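Long-range contacts in ABC transporter substrate-binding protein (Rhizobium radiobacter, PDB 6TFS), which binds an amino-linked glutamate–sugar conjugate in a buried pocket and probably hands such solutes to a membrane ABC transporter for uptake: residues A111-V116 with I126-R131; I245-L250 with G478-A483; V332-S337 with S379-Y384; S416-A421 with K446-N451. One frame throughout, in Å; residues are numbered along the deposited sequence. Where two conformers were deposited one is given.

Interaction 1 of 4, residues A111-V116 with I126-R131; sequences AAIQKV and ITLTRR
Thr-127 O is gripped by two successive N-H groups of the opposing chain: Gln-114 N holds it at 2.8 Å, while the bond from Lys-115 N, 3.3 Å to the same Thr-127 O, is weak. Thr-127 repays Lys-115 with an almost straight bond, Thr-127 N to Lys-115 O at 2.9 Å. Two residues facing one make this a classic beta bulge, set in the hairpin of strands 113-120 and 123-128, whose first strand lies at an outer edge of a four-stranded antiparallel sheet. The bulge shifts the pairing by one residue between Ile-113 and Lys-115. Beyond it the chains stay joined through Thr-129 N, which reaches Ala-112 O at 2.8 Å, and through a water 2.7 Å from Ala-111 O and 2.8 Å from Thr-129 OG1.

On one face of the sheet Thr-127 and Lys-115 point the same way, CB of the threonine against CG of the lysine, and the extended Gln-114 runs beside Thr-127 CG2. The other face is greasy: Val-116 CG1 lies alongside Ile-126 CG1, and both residues are covered by Leu-95 of helix 88-98. Next to them the Ile-113 and Leu-128 side chains cross at a slant, with Ile-113 CG1 3.7 Å from Leu-128 CD2. Past the strand, Arg-130 carries CG between its backbone N and carbonyl carbon (chi1 58°), which swings the guanidinium back so that Ala-112 CB sits over the centre of one of its faces. Arg-130 O is buried here against Ala-112 CB, 3.7 Å away, and has no hydrogen-bonding partner in the model.

Interaction 2 of 4, residues I245-L250 with G478-A483; sequences IEPAEL and GSMPSA. With N7T ((2~{S})-2-[[(3~{S},4~{R},5~{R})-3,4,5,6-tetrakis(oxidanyl)-2-oxidanylidene-hexyl]amino]pentanedioic acid), chain C.
Two hydrogen bonds tie the corner at Glu-246 and Pro-247 to the loop 478-483. Ser-482 OG donates to Pro-247 O at 2.7 Å, coming in tilted 20° from the carbonyl plane, and Ser-479 N donates to Glu-246 O at 3.0 Å. Glu-246 O is the carbonyl oxygen of the cis peptide before Pro-247, and Pro-247 O belongs to the next peptide; here the chain turns a corner before running on as a strand through Glu-249 and Leu-250. The donors stand at the two ends of a type I beta turn from Ser-479 to Ser-482, closed by its own bond from Ser-482 N to Ser-479 O.

The proline ring packs by van der Waals contact against one side of the turn, with Pro-247 CD 3.2 Å from Ser-479 O and 3.4 Å from Ser-482 OG. Selenomethionine Met-480 starts away from the strand, but its chain folds back at chi2 and chi3, bringing CE within 4.2 Å of Pro-247 CG.

Further along the strand the contact reaches the ligand pocket of this solute-binding protein. Glu-249 CG passes 3.6 Å from Ser-482 OG, and the carboxylate beyond it uses both oxygens on the bound conjugate: OE2 accepts from the ligand atom N at 2.8 Å and OE1 from the hydroxyl OAR at 3.0 Å. The carboxylate would favour a positive charge on that amine. Thr-26, Asn-251 and Arg-284 also hydrogen-bond the ligand.

Interaction 3 of 4, residues V332-S337 with S379-Y384; sequences VTMVAS and SPIVLY. With N7T ((2~{S})-2-[[(3~{S},4~{R},5~{R})-3,4,5,6-tetrakis(oxidanyl)-2-oxidanylidene-hexyl]amino]pentanedioic acid), chain C; SO4 (sulfate ion), chain E.
Val-335 and Ser-379 meet where two sheets come together: strand 330-337, which pairs in parallel with strand 358-365, lies against strand 381-386 of the large mixed sheet in this solute-binding fold. The two segments run in roughly the same direction, 30° apart, but their axes stay 6.6 Å from each other at the closest and no direct backbone-to-backbone hydrogen bond joins them. Ser-379 spans the gap at one end. With OG anti to its own N (chi1 -160°), its hydroxyl accepts from Val-335 N at 2.9 Å and donates to Ile-381 O at 2.7 Å, which fixes its rotation from two sides. Farther along, two waters stand in for the missing strand pairing: one joins Val-335 O to Leu-383 N, the other Ser-337 N to Leu-383 O.

The apolar part is carried by selenomethionine Met-334. The Met-334 and Ile-381 side chains cross at about a right angle, with Met-334 SE 3.9 Å from Ile-381 CG2, and a bend at chi3 (94°) turns CE onto Leu-383 CB at 3.7 Å; Leu-360 and Leu-362 of strand 358-365 also touch this side chain. At the outer end Val-332 CG1 packs on Ile-381 CD1 at 3.7 Å, and Pro-380 CD presses against Thr-333 O at 3.2 Å. Toward Tyr-384 the second strand reaches the ligand site, where Tyr-384 OH donates to the ligand carboxylate oxygen OE1 at 2.6 Å, with OE1 lying in the plane of the ring.

Interaction 4 of 4, residues S416-A421 with K446-N451; sequences SHCNVA and KLIVSN. With SO4 (sulfate ion), chain I.
The irregular chain 416-421 comes up beside the last turns of helix 434-451, closest at Ala-421 and Leu-447, whose CA atoms are 6.2 Å apart, and no hydrogen bond crosses between the two segments. Val-420 does most of the touching. Its CG2 drops onto the helix backbone, 3.6 Å from Leu-447 O, and its CG1 meets the Asn-451 amide almost evenly, 3.5 Å from both CG and OD1 of Asn-451. The torsion behind this fork, chi1 -64°, leaves CG2 between the valine's own backbone N and carbonyl carbon while CG1 stands anti to that carbonyl carbon. Leu-447 answers from the helix with CD1 at 3.6 Å from Val-420 O.

Ile-448 packs on two small groups that approach its CG1 from directions about a right angle apart: Cys-418 SG is 3.9 Å from CG1, and Ala-421 CB lies 3.9 Å from both CG1 and CD1 of Ile-448. Cys-418 SG, extended anti to its backbone N, thus has an apolar neighbour on the helix, while its side chain also comes within about 3 Å of that of Cys-453, two residues on from Asn-451. Both cysteines are seen as magnesium-binding residues in a structure of this protein.

Ala-421 is the N-cap of helix 422-430, so the loop leads straight from the cysteine into that helix. Helix 392-400 lies on the same side chains, with Tyr-400 touching both Cys-418 and Ile-448 and Leu-396 also packing on Ile-448.

In the fold
Along the chain, interaction 1 closes first; interaction 2 then joins segments 228 residues apart, and interactions 3 and 4 follow one another within that span. Interaction 1 stands alone in its antiparallel sheet, its centre about 28 Å from the centres of interactions 2 and 4 and 36 Å from that of interaction 3. Interactions 2 and 3, centres about 24 Å apart, share the large mixed sheet, where strands 240-255 and 381-386 are antiparallel neighbours; this brings Glu-249 and Tyr-384, distant in sequence, onto one ligand. Interaction 4 packs helix 434-451 about 19 Å from interaction 3, centre to centre, at the cysteine pair; like interaction 1, it is packing away from the ligand.

Interaction 1 of 4, residues A111-V116 with I126-R131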
# COMPACT_ATOMS: atom_id res chain seq x y z
N ALA A 111 -4.70 16.56 5.37
CA ALA A 111 -5.70 17.35 6.10
C ALA A 111 -5.12 18.58 6.83
O ALA A 111 -5.76 19.63 6.85
CB ALA A 111 -6.46 16.47 7.07
N ALA A 112 -3.89 18.46 7.40
CA ALA A 112 -3.24 19.56 8.12
C ALA A 112 -2.70 20.67 7.21
O ALA A 112 -2.43 21.75 7.72
CB ALA A 112 -2.15 19.04 9.05
N ILE A 113 -2.57 20.44 5.88
CA ILE A 113 -2.10 21.49 4.96
C ILE A 113 -3.15 22.62 4.87
O ILE A 113 -4.31 22.35 4.58
CB ILE A 113 -1.68 20.96 3.55
CG1 ILE A 113 -0.45 20.01 3.63
CG2 ILE A 113 -1.44 22.13 2.56
CD1 ILE A 113 0.01 19.35 2.30
N GLN A 114 -2.72 23.85 5.15
CA GLN A 114 -3.54 25.05 5.06
C GLN A 114 -3.43 25.61 3.62
O GLN A 114 -4.46 25.89 2.99
CB GLN A 114 -3.07 26.08 6.09
CG GLN A 114 -3.88 27.37 6.13
CD GLN A 114 -3.10 28.47 6.82
OE1 GLN A 114 -2.91 28.46 8.04
NE2 GLN A 114 -2.61 29.42 6.04
N LYS A 115 -2.19 25.76 3.11
CA LYS A 115 -1.91 26.28 1.76
C LYS A 115 -0.56 25.82 1.19
O LYS A 115 0.36 25.46 1.93
CB LYS A 115 -2.04 27.82 1.70
CG LYS A 115 -1.10 28.59 2.62
CD LYS A 115 -1.27 30.09 2.47
CE LYS A 115 -0.57 30.85 3.57
NZ LYS A 115 -0.75 32.32 3.43
N VAL A 116 -0.49 25.80 -0.15
CA VAL A 116 0.69 25.44 -0.95
C VAL A 116 0.87 26.61 -1.92
O VAL A 116 -0.05 26.93 -2.68
CB VAL A 116 0.53 24.08 -1.69
CG1 VAL A 116 1.83 23.71 -2.40
CG2 VAL A 116 0.11 22.97 -0.74
N ILE A 126 4.92 25.38 1.81
CA ILE A 126 3.80 24.60 2.36
C ILE A 126 3.57 25.08 3.79
O ILE A 126 4.49 25.06 4.61
CB ILE A 126 4.06 23.05 2.28
CG1 ILE A 126 4.18 22.59 0.82
CG2 ILE A 126 2.95 22.26 3.03
CD1 ILE A 126 4.98 21.32 0.61
N THR A 127 2.33 25.51 4.06
CA THR A 127 1.93 25.99 5.38
C THR A 127 0.95 24.99 5.98
O THR A 127 -0.02 24.61 5.32
CB THR A 127 1.38 27.43 5.31
OG1 THR A 127 2.39 28.27 4.77
CG2 THR A 127 0.96 27.97 6.67
N LEU A 128 1.22 24.58 7.22
CA LEU A 128 0.38 23.63 7.95
C LEU A 128 -0.44 24.37 9.03
O LEU A 128 0.06 25.30 9.65
CB LEU A 128 1.25 22.55 8.62
CG LEU A 128 2.09 21.65 7.70
CD1 LEU A 128 3.03 20.80 8.52
CD2 LEU A 128 1.20 20.75 6.85
N THR A 129 -1.69 23.93 9.24
CA THR A 129 -2.62 24.45 10.26
C THR A 129 -2.15 23.98 11.65
O THR A 129 -2.27 24.72 12.63
CB THR A 129 -4.06 23.93 9.97
OG1 THR A 129 -4.43 24.29 8.64
CG2 THR A 129 -5.10 24.49 10.93
N ARG A 130 -1.64 22.75 11.71
CA ARG A 130 -1.16 22.07 12.91
C ARG A 130 -0.01 21.13 12.50
O ARG A 130 0.16 20.86 11.31
CB ARG A 130 -2.31 21.27 13.56
CG ARG A 130 -2.92 20.22 12.63
CD ARG A 130 -3.95 19.34 13.30
NE ARG A 130 -4.08 18.05 12.62
CZ ARG A 130 -4.93 17.79 11.63
NH1 ARG A 130 -5.78 18.73 11.21
NH2 ARG A 130 -4.96 16.59 11.07
N ARG A 131 0.74 20.64 13.49
CA ARG A 131 1.87 19.74 13.28
C ARG A 131 1.46 18.37 12.77
O ARG A 131 0.39 17.86 13.12
CB ARG A 131 2.65 19.54 14.60
CG ARG A 131 3.50 20.73 15.01
CD ARG A 131 4.13 20.51 16.38
NE ARG A 131 3.14 20.20 17.41
CZ ARG A 131 2.66 21.07 18.29
NH1 ARG A 131 3.10 22.32 18.31
NH2 ARG A 131 1.74 20.69 19.17
O HOH W 1 -6.04 22.21 7.70

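Interaction 2 of 4, residues I245-L250 with G478-A483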
# COMPACT_ATOMS: atom_id res chain seq x y z
N ILE A 245 11.06 -8.64 0.08
CA ILE A 245 11.03 -7.17 0.12
C ILE A 245 10.18 -6.54 1.24
O ILE A 245 9.01 -6.88 1.42
CB ILE A 245 10.52 -6.69 -1.30
CG1 ILE A 245 11.34 -7.33 -2.45
CG2 ILE A 245 10.45 -5.16 -1.43
CD1 ILE A 245 10.83 -7.01 -3.89
N GLU A 246 10.76 -5.53 1.93
CA GLU A 246 10.06 -4.71 2.90
C GLU A 246 9.25 -3.64 2.12
O GLU A 246 9.60 -3.30 0.99
CB GLU A 246 11.07 -4.04 3.85
CG GLU A 246 11.59 -5.00 4.90
CD GLU A 246 12.81 -4.54 5.68
OE1 GLU A 246 13.33 -3.43 5.40
OE2 GLU A 246 13.25 -5.29 6.58
N PRO A 247 8.17 -3.09 2.70
CA PRO A 247 7.59 -3.43 4.00
C PRO A 247 6.66 -4.65 3.92
O PRO A 247 6.16 -5.00 2.86
CB PRO A 247 6.83 -2.15 4.37
CG PRO A 247 6.41 -1.55 3.06
CD PRO A 247 7.37 -2.06 2.00
N ALA A 248 6.41 -5.28 5.07
CA ALA A 248 5.47 -6.38 5.17
C ALA A 248 4.04 -5.80 5.12
O ALA A 248 3.76 -4.78 5.76
CB ALA A 248 5.70 -7.15 6.47
N GLU A 249 3.17 -6.40 4.31
CA GLU A 249 1.79 -5.91 4.24
C GLU A 249 0.94 -6.68 5.24
O GLU A 249 0.94 -7.91 5.23
CB GLU A 249 1.22 -6.02 2.82
CG GLU A 249 1.92 -5.09 1.84
CD GLU A 249 1.44 -5.31 0.42
OE1 GLU A 249 1.83 -6.33 -0.19
OE2 GLU A 249 0.65 -4.48 -0.08
N LEU A 250 0.25 -5.95 6.12
CA LEU A 250 -0.60 -6.57 7.14
C LEU A 250 -2.02 -6.89 6.63
O LEU A 250 -2.70 -6.02 6.10
CB LEU A 250 -0.64 -5.72 8.42
CG LEU A 250 -1.59 -6.19 9.54
CD1 LEU A 250 -1.22 -7.59 10.10
CD2 LEU A 250 -1.68 -5.17 10.65
N GLY A 478 13.94 -2.93 0.27
CA GLY A 478 12.56 -2.49 0.36
C GLY A 478 12.16 -1.49 -0.70
O GLY A 478 13.00 -0.89 -1.36
N SER A 479 10.86 -1.34 -0.86
CA SER A 479 10.22 -0.41 -1.79
C SER A 479 8.83 -0.29 -1.24
O SER A 479 8.21 -1.32 -1.01
CB SER A 479 10.20 -0.99 -3.20
OG SER A 479 9.79 -0.03 -4.16
N MSE A 480 8.35 0.94 -0.98
CA MSE A 480 7.05 1.23 -0.38
C MSE A 480 5.85 0.39 -0.94
O MSE A 480 5.11 -0.10 -0.09
CB MSE A 480 6.73 2.73 -0.38
CG MSE A 480 7.34 3.47 0.81
SE MSE A 480 7.08 2.64 2.59
CE MSE A 480 5.04 2.36 2.57
N PRO A 481 5.69 0.09 -2.26
CA PRO A 481 4.59 -0.80 -2.68
C PRO A 481 4.82 -2.31 -2.42
O PRO A 481 3.93 -3.12 -2.73
CB PRO A 481 4.44 -0.52 -4.19
CG PRO A 481 5.37 0.60 -4.50
CD PRO A 481 6.43 0.58 -3.44
N SER A 482 5.99 -2.70 -1.84
CA SER A 482 6.44 -4.10 -1.56
C SER A 482 6.66 -4.86 -2.89
O SER A 482 6.53 -6.08 -2.96
CB SER A 482 5.47 -4.85 -0.64
OG SER A 482 5.14 -4.08 0.51
N ALA A 483 7.02 -4.10 -3.93
CA ALA A 483 7.26 -4.57 -5.28
C ALA A 483 8.60 -4.00 -5.75
O ALA A 483 9.00 -2.96 -5.24
CB ALA A 483 6.12 -4.11 -6.20
OAN N7T C . -1.74 -13.16 1.31
CAM N7T C . -2.34 -11.89 1.26
CAL N7T C . -1.53 -11.04 0.30
OAT N7T C . -1.74 -11.47 -1.02
CAK N7T C . -1.85 -9.55 0.47
OAS N7T C . -1.37 -9.07 1.71
CAJ N7T C . -1.26 -8.70 -0.65
OAR N7T C . 0.13 -8.78 -0.71
CAI N7T C . -1.52 -7.21 -0.53
OAQ N7T C . -1.46 -6.61 0.56
CAH N7T C . -1.77 -6.46 -1.85
N N7T C . -1.57 -5.03 -1.70
CA N7T C . -2.84 -4.33 -1.52
C N7T C . -3.82 -4.57 -2.64
O N7T C . -3.47 -4.51 -3.82
CB N7T C . -2.55 -2.85 -1.31
CG N7T C . -3.80 -2.06 -0.86
CD N7T C . -3.55 -0.63 -0.47
OE1 N7T C . -4.51 0.04 -0.03
OE2 N7T C . -2.42 -0.10 -0.55
OXT N7T C . -5.02 -4.82 -2.35

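Interaction 3 of 4, residues V332-S337 with S379-Y384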
# COMPACT_ATOMS: atom_id res chain seq x y z
N VAL A 332 -21.78 -16.34 7.48
CA VAL A 332 -21.35 -15.02 7.00
C VAL A 332 -20.94 -15.17 5.55
O VAL A 332 -20.20 -16.10 5.22
CB VAL A 332 -20.17 -14.40 7.81
CG1 VAL A 332 -20.10 -12.88 7.58
CG2 VAL A 332 -20.25 -14.71 9.29
N THR A 333 -21.36 -14.24 4.70
CA THR A 333 -20.98 -14.20 3.29
C THR A 333 -20.03 -13.04 3.09
O THR A 333 -20.42 -11.89 3.26
CB THR A 333 -22.20 -14.17 2.35
OG1 THR A 333 -23.01 -15.30 2.61
CG2 THR A 333 -21.78 -14.18 0.87
N MSE A 334 -18.79 -13.34 2.73
CA MSE A 334 -17.78 -12.32 2.51
C MSE A 334 -17.44 -12.18 1.02
O MSE A 334 -17.16 -13.18 0.35
CB MSE A 334 -16.53 -12.64 3.36
CG MSE A 334 -15.38 -11.65 3.22
SE MSE A 334 -13.88 -12.04 4.49
CE MSE A 334 -12.78 -13.12 3.28
N VAL A 335 -17.46 -10.94 0.52
CA VAL A 335 -17.03 -10.61 -0.85
C VAL A 335 -15.49 -10.68 -0.77
O VAL A 335 -14.88 -9.96 0.02
CB VAL A 335 -17.55 -9.23 -1.35
CG1 VAL A 335 -17.22 -9.03 -2.83
CG2 VAL A 335 -19.05 -9.08 -1.09
N ALA A 336 -14.89 -11.64 -1.49
CA ALA A 336 -13.46 -11.92 -1.40
C ALA A 336 -12.70 -11.65 -2.69
O ALA A 336 -13.09 -12.10 -3.76
CB ALA A 336 -13.25 -13.37 -0.97
N SER A 337 -11.57 -10.96 -2.56
CA SER A 337 -10.70 -10.66 -3.69
C SER A 337 -10.12 -11.94 -4.33
O SER A 337 -9.76 -12.88 -3.62
CB SER A 337 -9.55 -9.76 -3.24
OG SER A 337 -8.59 -9.69 -4.28
N SER A 379 -19.58 -5.61 1.67
CA SER A 379 -19.16 -6.80 2.39
C SER A 379 -19.25 -6.59 3.91
O SER A 379 -18.76 -5.57 4.41
CB SER A 379 -17.76 -7.23 1.96
OG SER A 379 -17.53 -8.59 2.29
N PRO A 380 -19.87 -7.53 4.66
CA PRO A 380 -19.97 -7.36 6.13
C PRO A 380 -18.61 -7.45 6.83
O PRO A 380 -18.44 -6.88 7.90
CB PRO A 380 -20.92 -8.49 6.55
CG PRO A 380 -20.75 -9.54 5.52
CD PRO A 380 -20.52 -8.79 4.22
N ILE A 381 -17.67 -8.20 6.23
CA ILE A 381 -16.29 -8.39 6.68
C ILE A 381 -15.41 -8.16 5.45
O ILE A 381 -15.75 -8.60 4.36
CB ILE A 381 -16.03 -9.78 7.35
CG1 ILE A 381 -16.94 -9.99 8.59
CG2 ILE A 381 -14.54 -9.96 7.73
CD1 ILE A 381 -17.04 -11.44 9.06
N VAL A 382 -14.27 -7.48 5.66
CA VAL A 382 -13.31 -7.19 4.60
C VAL A 382 -11.94 -7.73 4.97
O VAL A 382 -11.36 -7.30 5.97
CB VAL A 382 -13.24 -5.68 4.22
CG1 VAL A 382 -12.14 -5.39 3.17
CG2 VAL A 382 -14.60 -5.16 3.74
N LEU A 383 -11.45 -8.69 4.16
CA LEU A 383 -10.11 -9.23 4.32
C LEU A 383 -9.20 -8.32 3.45
O LEU A 383 -9.18 -8.44 2.23
CB LEU A 383 -10.03 -10.71 3.90
CG LEU A 383 -8.63 -11.34 3.92
CD1 LEU A 383 -8.04 -11.33 5.31
CD2 LEU A 383 -8.62 -12.72 3.32
N TYR A 384 -8.52 -7.38 4.10
CA TYR A 384 -7.68 -6.37 3.44
C TYR A 384 -6.21 -6.49 3.84
O TYR A 384 -5.90 -6.67 5.02
CB TYR A 384 -8.20 -4.96 3.81
CG TYR A 384 -7.87 -3.89 2.78
CD1 TYR A 384 -8.70 -3.66 1.69
CD2 TYR A 384 -6.72 -3.11 2.91
CE1 TYR A 384 -8.40 -2.67 0.75
CE2 TYR A 384 -6.41 -2.13 1.98
CZ TYR A 384 -7.25 -1.91 0.90
OH TYR A 384 -6.97 -0.94 -0.04
OAN N7T C . -1.74 -13.16 1.31
CAM N7T C . -2.34 -11.89 1.26
CAL N7T C . -1.53 -11.04 0.30
OAT N7T C . -1.74 -11.47 -1.02
CAK N7T C . -1.85 -9.55 0.47
OAS N7T C . -1.37 -9.07 1.71
CAJ N7T C . -1.26 -8.70 -0.65
OAR N7T C . 0.13 -8.78 -0.71
CAI N7T C . -1.52 -7.21 -0.53
OAQ N7T C . -1.46 -6.61 0.56
CAH N7T C . -1.77 -6.46 -1.85
N N7T C . -1.57 -5.03 -1.70
CA N7T C . -2.84 -4.33 -1.52
C N7T C . -3.82 -4.57 -2.64
O N7T C . -3.47 -4.51 -3.82
CB N7T C . -2.55 -2.85 -1.31
CG N7T C . -3.80 -2.06 -0.86
CD N7T C . -3.55 -0.63 -0.47
OE1 N7T C . -4.51 0.04 -0.03
OE2 N7T C . -2.42 -0.10 -0.55
OXT N7T C . -5.02 -4.82 -2.35
S SO4 E . -25.40 -12.72 4.89
O1 SO4 E . -26.03 -12.19 3.68
O2 SO4 E . -24.75 -13.99 4.59
O3 SO4 E . -24.37 -11.79 5.36
O4 SO4 E . -26.41 -12.93 5.93
O HOH W 2 -12.76 -9.51 1.83
O HOH W 3 -10.52 -10.53 0.27

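Interaction 4 of 4, residues S416-A421 with K446-N451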
# COMPACT_ATOMS: atom_id res chain seq x y z
N SER A 416 -14.48 -1.32 8.96
CA SER A 416 -15.08 -1.76 10.21
C SER A 416 -16.05 -0.74 10.80
O SER A 416 -16.86 -1.11 11.64
CB SER A 416 -14.00 -2.14 11.22
OG SER A 416 -13.25 -1.05 11.71
N HIS A 417 -15.95 0.55 10.36
CA HIS A 417 -16.75 1.67 10.91
C HIS A 417 -16.33 1.92 12.38
O HIS A 417 -17.15 2.31 13.22
CB HIS A 417 -18.28 1.46 10.71
CG HIS A 417 -18.68 1.45 9.27
ND1 HIS A 417 -19.47 2.45 8.74
CD2 HIS A 417 -18.34 0.59 8.28
CE1 HIS A 417 -19.61 2.16 7.46
NE2 HIS A 417 -18.93 1.06 7.13
N CYS A 418 -15.03 1.68 12.67
CA CYS A 418 -14.42 1.89 13.98
C CYS A 418 -14.55 3.38 14.35
O CYS A 418 -14.34 4.25 13.50
CB CYS A 418 -12.95 1.46 13.96
SG CYS A 418 -12.13 1.52 15.57
N ASN A 419 -14.92 3.64 15.61
CA ASN A 419 -15.06 5.01 16.12
C ASN A 419 -14.62 5.14 17.60
O ASN A 419 -14.99 6.11 18.26
CB ASN A 419 -16.53 5.49 15.92
CG ASN A 419 -17.56 4.75 16.75
OD1 ASN A 419 -17.31 3.71 17.36
ND2 ASN A 419 -18.77 5.26 16.77
N VAL A 420 -13.84 4.17 18.10
CA VAL A 420 -13.43 4.10 19.52
C VAL A 420 -12.08 4.76 19.88
O VAL A 420 -11.78 4.90 21.06
CB VAL A 420 -13.46 2.64 20.06
CG1 VAL A 420 -14.87 2.05 20.05
CG2 VAL A 420 -12.47 1.73 19.31
N ALA A 421 -11.25 5.13 18.89
CA ALA A 421 -9.92 5.67 19.16
C ALA A 421 -9.62 7.05 18.54
O ALA A 421 -8.44 7.42 18.46
CB ALA A 421 -8.86 4.65 18.72
N LYS A 446 -4.93 -0.60 21.66
CA LYS A 446 -5.63 -1.39 22.69
C LYS A 446 -7.16 -1.25 22.58
O LYS A 446 -7.87 -2.25 22.68
CB LYS A 446 -5.14 -1.06 24.10
CG LYS A 446 -3.74 -1.59 24.40
CD LYS A 446 -3.38 -1.40 25.87
CE LYS A 446 -2.06 -2.05 26.25
NZ LYS A 446 -0.90 -1.36 25.65
N LEU A 447 -7.64 -0.01 22.34
CA LEU A 447 -9.07 0.28 22.17
C LEU A 447 -9.65 -0.40 20.92
O LEU A 447 -10.74 -0.98 21.00
CB LEU A 447 -9.35 1.79 22.15
CG LEU A 447 -9.15 2.57 23.46
CD1 LEU A 447 -9.03 4.05 23.19
CD2 LEU A 447 -10.30 2.32 24.45
N ILE A 448 -8.92 -0.34 19.78
CA ILE A 448 -9.33 -0.96 18.51
C ILE A 448 -9.40 -2.49 18.64
O ILE A 448 -10.38 -3.11 18.18
CB ILE A 448 -8.47 -0.48 17.29
CG1 ILE A 448 -8.61 1.06 17.10
CG2 ILE A 448 -8.86 -1.23 15.99
CD1 ILE A 448 -7.36 1.75 16.53
N VAL A 449 -8.37 -3.08 19.29
CA VAL A 449 -8.28 -4.53 19.52
C VAL A 449 -9.43 -5.04 20.44
O VAL A 449 -10.11 -6.00 20.08
CB VAL A 449 -6.88 -4.96 20.04
CG1 VAL A 449 -6.90 -6.40 20.56
CG2 VAL A 449 -5.81 -4.81 18.96
N SER A 450 -9.63 -4.39 21.60
CA SER A 450 -10.65 -4.78 22.58
C SER A 450 -12.10 -4.57 22.06
O SER A 450 -13.01 -5.28 22.47
CB SER A 450 -10.42 -4.13 23.93
OG SER A 450 -10.59 -2.72 23.85
N ASN A 451 -12.28 -3.64 21.11
CA ASN A 451 -13.58 -3.44 20.50
C ASN A 451 -13.83 -4.45 19.37
O ASN A 451 -14.96 -4.61 18.92
CB ASN A 451 -13.77 -2.01 20.02
CG ASN A 451 -15.07 -1.45 20.53
OD1 ASN A 451 -16.04 -1.28 19.78
ND2 ASN A 451 -15.13 -1.17 21.85
S SO4 I . -19.70 7.80 13.77
O1 SO4 I . -21.02 7.71 13.15
O2 SO4 I . -18.95 6.57 13.52
O3 SO4 I . -19.84 7.99 15.21
O4 SO4 I . -18.97 8.95 13.19